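Local coordinates for MucR Phosphodiesterase (Pseudomonas aeruginosa, PDB 5M1T), which belongs to the EAL-domain family and holds C2E and magnesium ions in a pocket at the mouth of its barrel, at residues P202-N214 and L238-Q250. Residues are numbered along the deposited sequence; the frame is centred on the assembly and turned at random.
Sequences PASELKIDRGFIN and LKIVAEGVETEAQ. With MG (magnesium ion), chain E; C2E (9,9'-[(2R,3R,3aS,5S,7aR,9R,10R,10aS,12S,14aR)-3,5,10,12-tetrahydroxy-5,12-dioxidooctahydro-2H,7H-difuro[3,2-d:3',2'-j][1,3,7,9,2,8]tetraoxadiphosphacyclododecine-2,9-diyl]bis(2-amino-1,9-dihydro-6H-purin-6-one)), chain C.
The Arg210 guanidinium and the Glu243 carboxylate meet with their planes 67° apart. C2E O4' lies over one guanidinium face, toward its rim, while water 2 sits in plane at the edge and Glu243 OE1 close by, 3.6 Å from Arg210 NH1. Both groups stand at the C-terminal ends of neighbouring parallel strands in the EAL-domain barrel, Glu243 ending 239-243 and Arg210 starting helix 210-214 just after 205-208; helix 220-236 links the strands in a beta-alpha-beta crossover. This pair illustrates how such a fold places its metal and ligand site at the C-terminal ends of its strands. Glu243, with CG anti to its own N (chi1 157°) and the chain extended, chelates magnesium through OE1 and OE2, each 2.5 Å from the metal; C2E O1P, water 2, Asp186 and Asp187 complete the ligand set. Arg210 NH1 approaches the same phosphate oxygen, O1P, at 3.2 Å, so metal and guanidinium probably share in balancing its charge. Behind the site, main-chain bonds run alternately between the strands, Val241 N to Leu206 O being nearly straight (169°). Leu206, Ile208, Ile240 and Ala242 form the apolar face toward the helices, where Ile208 CD1 rests on Ile240 CG2. On the other face Lys207 lies alongside Val241, its ammonium salt-bridged to Glu65 and Glu156. Farther along, Ile213 packs CG2 against the Gln250 amide. Thr247 and Gln250 form a capping box, and Gln250 OE1 takes bonds from both Glu246 N and Thr247 N. Water 1 joins Asn214, Glu246 and Gln250, while Glu246 OE2 accepts from C2E N1 at 2.5 Å, with a weak second bond from N2.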
loop_
_atom_site.group_PDB
_atom_site.type_symbol
_atom_site.label_atom_id
_atom_site.label_comp_id
_atom_site.label_asym_id
_atom_site.label_seq_id
_atom_site.Cartn_x
_atom_site.Cartn_y
_atom_site.Cartn_z
ATOM N N PRO A 202 5.920 -10.036 -12.113
ATOM C CA PRO A 202 7.349 -10.389 -12.226
ATOM C C PRO A 202 7.818 -11.179 -11.008
ATOM O O PRO A 202 8.833 -10.838 -10.385
ATOM C CB PRO A 202 8.051 -9.022 -12.281
ATOM C CG PRO A 202 7.146 -8.123 -11.507
ATOM C CD PRO A 202 5.730 -8.671 -11.599
ATOM N N ALA A 203 7.056 -12.219 -10.665
ATOM C CA ALA A 203 7.429 -13.109 -9.612
ATOM C C ALA A 203 8.476 -14.036 -10.160
ATOM O O ALA A 203 8.585 -14.211 -11.346
ATOM C CB ALA A 203 6.223 -13.901 -9.133
ATOM N N SER A 204 9.258 -14.608 -9.270
ATOM C CA SER A 204 10.315 -15.525 -9.611
ATOM C C SER A 204 10.039 -16.870 -9.028
ATOM O O SER A 204 10.553 -17.845 -9.502
ATOM C CB SER A 204 11.635 -15.024 -9.025
ATOM O OG SER A 204 12.193 -14.103 -9.914
ATOM N N GLU A 205 9.246 -16.911 -7.958
ATOM C CA GLU A 205 8.927 -18.184 -7.300
ATOM C C GLU A 205 7.537 -18.195 -6.652
ATOM O O GLU A 205 7.021 -17.156 -6.245
ATOM C CB GLU A 205 10.010 -18.551 -6.271
ATOM C CG GLU A 205 10.045 -17.668 -5.072
ATOM C CD GLU A 205 11.002 -18.109 -3.946
ATOM O OE1 GLU A 205 12.135 -18.625 -4.211
ATOM O OE2 GLU A 205 10.598 -17.890 -2.764
ATOM N N LEU A 206 6.937 -19.384 -6.615
ATOM C CA LEU A 206 5.796 -19.629 -5.780
ATOM C C LEU A 206 6.209 -20.516 -4.627
ATOM O O LEU A 206 7.014 -21.441 -4.809
ATOM C CB LEU A 206 4.679 -20.294 -6.552
ATOM C CG LEU A 206 4.278 -19.727 -7.905
ATOM C CD1 LEU A 206 3.204 -20.641 -8.447
ATOM C CD2 LEU A 206 3.770 -18.288 -7.811
ATOM N N LYS A 207 5.622 -20.239 -3.453
ATOM C CA LYS A 207 5.843 -21.063 -2.249
ATOM C C LYS A 207 4.552 -21.787 -1.867
ATOM O O LYS A 207 3.599 -21.174 -1.381
ATOM C CB LYS A 207 6.325 -20.237 -1.069
ATOM C CG LYS A 207 7.475 -19.326 -1.413
ATOM C CD LYS A 207 8.131 -18.744 -0.183
ATOM C CE LYS A 207 9.230 -19.641 0.368
ATOM N NZ LYS A 207 9.621 -19.191 1.768
ATOM N N ILE A 208 4.550 -23.103 -2.041
ATOM C CA ILE A 208 3.377 -23.878 -1.697
ATOM C C ILE A 208 3.094 -23.787 -0.197
ATOM O O ILE A 208 4.014 -24.007 0.616
ATOM C CB ILE A 208 3.535 -25.364 -2.049
ATOM C CG1 ILE A 208 3.860 -25.544 -3.532
ATOM C CG2 ILE A 208 2.252 -26.075 -1.694
ATOM C CD1 ILE A 208 4.467 -26.886 -3.842
ATOM N N ASP A 209 1.842 -23.501 0.175
ATOM C CA ASP A 209 1.550 -23.300 1.594
ATOM C C ASP A 209 1.757 -24.596 2.355
ATOM O O ASP A 209 1.376 -25.677 1.867
ATOM C CB ASP A 209 0.139 -22.833 1.837
ATOM C CG ASP A 209 -0.108 -22.522 3.310
ATOM O OD1 ASP A 209 0.520 -21.589 3.843
ATOM O OD2 ASP A 209 -0.889 -23.252 3.953
ATOM N N ARG A 210 2.356 -24.484 3.536
ATOM C CA ARG A 210 2.663 -25.639 4.357
ATOM C C ARG A 210 1.445 -26.463 4.680
ATOM O O ARG A 210 1.578 -27.649 4.919
ATOM C CB ARG A 210 3.339 -25.241 5.663
ATOM C CG ARG A 210 2.507 -24.373 6.606
ATOM C CD ARG A 210 3.330 -24.098 7.870
ATOM N NE ARG A 210 2.865 -23.082 8.814
ATOM C CZ ARG A 210 2.654 -21.780 8.548
ATOM N NH1 ARG A 210 2.727 -21.273 7.294
ATOM N NH2 ARG A 210 2.313 -20.961 9.559
ATOM N N GLY A 211 0.269 -25.838 4.693
ATOM C CA GLY A 211 -0.994 -26.552 4.934
ATOM C C GLY A 211 -1.213 -27.713 3.983
ATOM O O GLY A 211 -1.680 -28.794 4.379
ATOM N N PHE A 212 -0.823 -27.531 2.734
ATOM C CA PHE A 212 -0.979 -28.596 1.742
ATOM C C PHE A 212 0.031 -29.718 1.879
ATOM O O PHE A 212 -0.261 -30.883 1.564
ATOM C CB PHE A 212 -0.900 -28.014 0.344
ATOM C CG PHE A 212 -1.966 -27.001 0.078
ATOM C CD1 PHE A 212 -3.271 -27.406 -0.110
ATOM C CD2 PHE A 212 -1.672 -25.656 0.061
ATOM C CE1 PHE A 212 -4.268 -26.503 -0.351
ATOM C CE2 PHE A 212 -2.663 -24.734 -0.156
ATOM C CZ PHE A 212 -3.972 -25.158 -0.354
ATOM N N ILE A 213 1.208 -29.383 2.383
ATOM C CA ILE A 213 2.220 -30.403 2.639
ATOM C C ILE A 213 1.808 -31.285 3.828
ATOM O O ILE A 213 1.918 -32.503 3.775
ATOM C CB ILE A 213 3.591 -29.759 2.904
ATOM C CG1 ILE A 213 3.963 -28.803 1.764
ATOM C CG2 ILE A 213 4.656 -30.810 3.123
ATOM C CD1 ILE A 213 3.791 -29.338 0.371
ATOM N N ASN A 214 1.350 -30.641 4.895
ATOM C CA ASN A 214 0.986 -31.326 6.123
ATOM C C ASN A 214 -0.211 -32.260 5.962
ATOM O O ASN A 214 -0.310 -33.256 6.666
ATOM C CB ASN A 214 0.627 -30.283 7.165
ATOM C CG ASN A 214 0.502 -30.858 8.555
ATOM O OD1 ASN A 214 1.335 -31.669 9.008
ATOM N ND2 ASN A 214 -0.519 -30.413 9.264
ATOM N N LEU A 238 8.279 -20.346 -13.080
ATOM C CA LEU A 238 8.524 -19.906 -11.738
ATOM C C LEU A 238 9.127 -21.076 -10.953
ATOM O O LEU A 238 8.654 -22.227 -11.060
ATOM C CB LEU A 238 7.215 -19.447 -11.095
ATOM C CG LEU A 238 6.515 -18.310 -11.815
ATOM C CD1 LEU A 238 5.088 -18.167 -11.330
ATOM C CD2 LEU A 238 7.271 -16.993 -11.673
ATOM N N LYS A 239 10.168 -20.789 -10.184
ATOM C CA LYS A 239 10.677 -21.770 -9.256
ATOM C C LYS A 239 9.585 -22.094 -8.232
ATOM O O LYS A 239 8.842 -21.199 -7.800
ATOM C CB LYS A 239 11.916 -21.236 -8.516
ATOM C CG LYS A 239 13.124 -20.932 -9.384
ATOM C CD LYS A 239 13.569 -22.174 -10.126
ATOM C CE LYS A 239 15.017 -22.090 -10.618
ATOM N NZ LYS A 239 15.227 -23.151 -11.668
ATOM N N ILE A 240 9.521 -23.357 -7.826
ATOM C CA ILE A 240 8.599 -23.781 -6.778
ATOM C C ILE A 240 9.323 -24.171 -5.462
ATOM O O ILE A 240 10.267 -24.967 -5.469
ATOM C CB ILE A 240 7.766 -24.980 -7.264
ATOM C CG1 ILE A 240 6.971 -24.586 -8.494
ATOM C CG2 ILE A 240 6.814 -25.460 -6.183
ATOM C CD1 ILE A 240 6.062 -23.399 -8.261
ATOM N N VAL A 241 8.879 -23.590 -4.350
ATOM C CA VAL A 241 9.399 -23.943 -3.050
ATOM C C VAL A 241 8.315 -24.691 -2.302
ATOM O O VAL A 241 7.167 -24.187 -2.159
ATOM C CB VAL A 241 9.779 -22.688 -2.233
ATOM C CG1 VAL A 241 10.418 -23.088 -0.910
ATOM C CG2 VAL A 241 10.732 -21.787 -2.992
ATOM N N ALA A 242 8.656 -25.870 -1.793
ATOM C CA ALA A 242 7.734 -26.564 -0.903
ATOM C C ALA A 242 8.099 -26.197 0.513
ATOM O O ALA A 242 9.255 -26.302 0.902
ATOM C CB ALA A 242 7.786 -28.061 -1.079
ATOM N N GLU A 243 7.110 -25.797 1.286
ATOM C CA GLU A 243 7.313 -25.299 2.647
ATOM C C GLU A 243 6.616 -26.230 3.644
ATOM O O GLU A 243 5.591 -26.801 3.339
ATOM C CB GLU A 243 6.815 -23.839 2.697
ATOM C CG GLU A 243 6.426 -23.298 4.034
ATOM C CD GLU A 243 5.726 -21.945 3.904
ATOM O OE1 GLU A 243 4.468 -21.873 4.156
ATOM O OE2 GLU A 243 6.437 -20.990 3.512
ATOM N N GLY A 244 7.196 -26.423 4.824
ATOM C CA GLY A 244 6.611 -27.290 5.838
ATOM C C GLY A 244 7.035 -28.752 5.729
ATOM O O GLY A 244 6.329 -29.634 6.211
ATOM N N VAL A 245 8.176 -29.024 5.112
ATOM C CA VAL A 245 8.615 -30.400 4.925
ATOM C C VAL A 245 9.118 -30.928 6.247
ATOM O O VAL A 245 10.158 -30.475 6.753
ATOM C CB VAL A 245 9.727 -30.479 3.853
ATOM C CG1 VAL A 245 10.228 -31.913 3.648
ATOM C CG2 VAL A 245 9.207 -29.906 2.532
ATOM N N GLU A 246 8.373 -31.877 6.801
ATOM C CA GLU A 246 8.703 -32.496 8.081
ATOM C C GLU A 246 9.115 -33.959 8.029
ATOM O O GLU A 246 9.717 -34.428 8.965
ATOM C CB GLU A 246 7.506 -32.395 9.027
ATOM C CG GLU A 246 7.101 -30.964 9.315
ATOM C CD GLU A 246 5.886 -30.818 10.210
ATOM O OE1 GLU A 246 5.024 -31.743 10.238
ATOM O OE2 GLU A 246 5.802 -29.741 10.859
ATOM N N THR A 247 8.782 -34.698 6.977
ATOM C CA THR A 247 9.050 -36.124 6.969
ATOM C C THR A 247 9.857 -36.526 5.739
ATOM O O THR A 247 9.824 -35.847 4.715
ATOM C CB THR A 247 7.744 -36.944 6.987
ATOM O OG1 THR A 247 7.099 -36.866 5.712
ATOM C CG2 THR A 247 6.802 -36.438 8.031
ATOM N N GLU A 248 10.539 -37.661 5.834
ATOM C CA GLU A 248 11.303 -38.196 4.701
ATOM C C GLU A 248 10.411 -38.466 3.505
ATOM O O GLU A 248 10.812 -38.197 2.369
ATOM C CB GLU A 248 12.064 -39.465 5.085
ATOM C CG GLU A 248 13.051 -39.217 6.227
ATOM C CD GLU A 248 14.213 -40.199 6.297
ATOM O OE1 GLU A 248 13.990 -41.410 6.080
ATOM O OE2 GLU A 248 15.365 -39.754 6.567
ATOM N N ALA A 249 9.207 -38.972 3.745
ATOM C CA ALA A 249 8.307 -39.307 2.645
ATOM C C ALA A 249 7.780 -38.085 1.902
ATOM O O ALA A 249 7.648 -38.119 0.684
ATOM C CB ALA A 249 7.168 -40.194 3.140
ATOM N N GLN A 250 7.486 -37.002 2.618
ATOM C CA GLN A 250 7.190 -35.705 1.980
ATOM C C GLN A 250 8.356 -35.232 1.106
ATOM O O GLN A 250 8.168 -34.802 -0.050
ATOM C CB GLN A 250 6.885 -34.635 3.033
ATOM C CG GLN A 250 5.540 -34.812 3.739
ATOM C CD GLN A 250 5.462 -34.010 5.041
ATOM O OE1 GLN A 250 6.468 -33.536 5.504
ATOM N NE2 GLN A 250 4.261 -33.827 5.598
HETATM MG MG MG E . 4.433 -19.480 3.449
HETATM P P1 C2E C . 5.254 -17.884 6.513
HETATM O O2P C2E C . 5.730 -16.766 5.627
HETATM O O1P C2E C . 4.440 -18.956 5.819
HETATM O "O5'" C2E C . 6.546 -18.530 7.188
HETATM C "C5'" C2E C . 6.681 -19.929 7.304
HETATM C "C4'" C2E C . 6.151 -20.420 8.632
HETATM O "O4'" C2E C . 6.138 -21.860 8.607
HETATM C "C3'" C2E C . 7.041 -20.023 9.797
HETATM O "O3'" C2E C . 6.226 -19.845 10.955
HETATM C "C2'" C2E C . 7.931 -21.229 10.006
HETATM O "O2'" C2E C . 8.429 -21.339 11.340
HETATM C "C1'" C2E C . 6.934 -22.335 9.694
HETATM N N9 C2E C . 7.552 -23.602 9.303
HETATM C C8 C2E C . 8.605 -23.773 8.488
HETATM N N7 C2E C . 8.880 -25.089 8.355
HETATM C C5 C2E C . 7.982 -25.767 9.084
HETATM C C6 C2E C . 7.709 -27.178 9.375
HETATM O O6 C2E C . 8.418 -28.072 8.859
HETATM N N1 C2E C . 6.680 -27.451 10.192
HETATM C C2 C2E C . 5.913 -26.484 10.746
HETATM N N2 C2E C . 4.893 -26.820 11.567
HETATM N N3 C2E C . 6.105 -25.173 10.510
HETATM C C4 C2E C . 7.112 -24.777 9.710
HETATM P P11 C2E C . 6.412 -18.555 11.896
HETATM O O21 C2E C . 7.900 -18.292 12.063
HETATM O O11 C2E C . 5.782 -18.834 13.219
HETATM O O5A C2E C . 5.733 -17.322 11.138
HETATM C C5A C2E C . 4.337 -17.391 10.832
HETATM C C4A C2E C . 3.976 -16.296 9.852
HETATM O O4A C2E C . 4.301 -15.016 10.384
HETATM C C3A C2E C . 4.779 -16.360 8.579
HETATM O O3A C2E C . 4.279 -17.322 7.668
HETATM C C2A C2E C . 4.671 -14.952 8.054
HETATM O O2A C2E C . 3.430 -14.732 7.399
HETATM C C1A C2E C . 4.675 -14.134 9.321
HETATM N N91 C2E C . 6.024 -13.541 9.550
HETATM C C81 C2E C . 7.104 -14.096 10.139
HETATM N N71 C2E C . 8.135 -13.211 10.185
HETATM C C51 C2E C . 7.696 -12.076 9.612
HETATM C C61 C2E C . 8.254 -10.745 9.315
HETATM O O61 C2E C . 9.438 -10.477 9.614
HETATM N N11 C2E C . 7.457 -9.850 8.706
HETATM C C21 C2E C . 6.184 -10.145 8.363
HETATM N N21 C2E C . 5.432 -9.211 7.755
HETATM N N31 C2E C . 5.602 -11.340 8.599
HETATM C C41 C2E C . 6.317 -12.310 9.198
HETATM O O HOH W 1 3.784 -32.528 8.152
HETATM O O HOH W 2 2.730 -20.526 4.400
#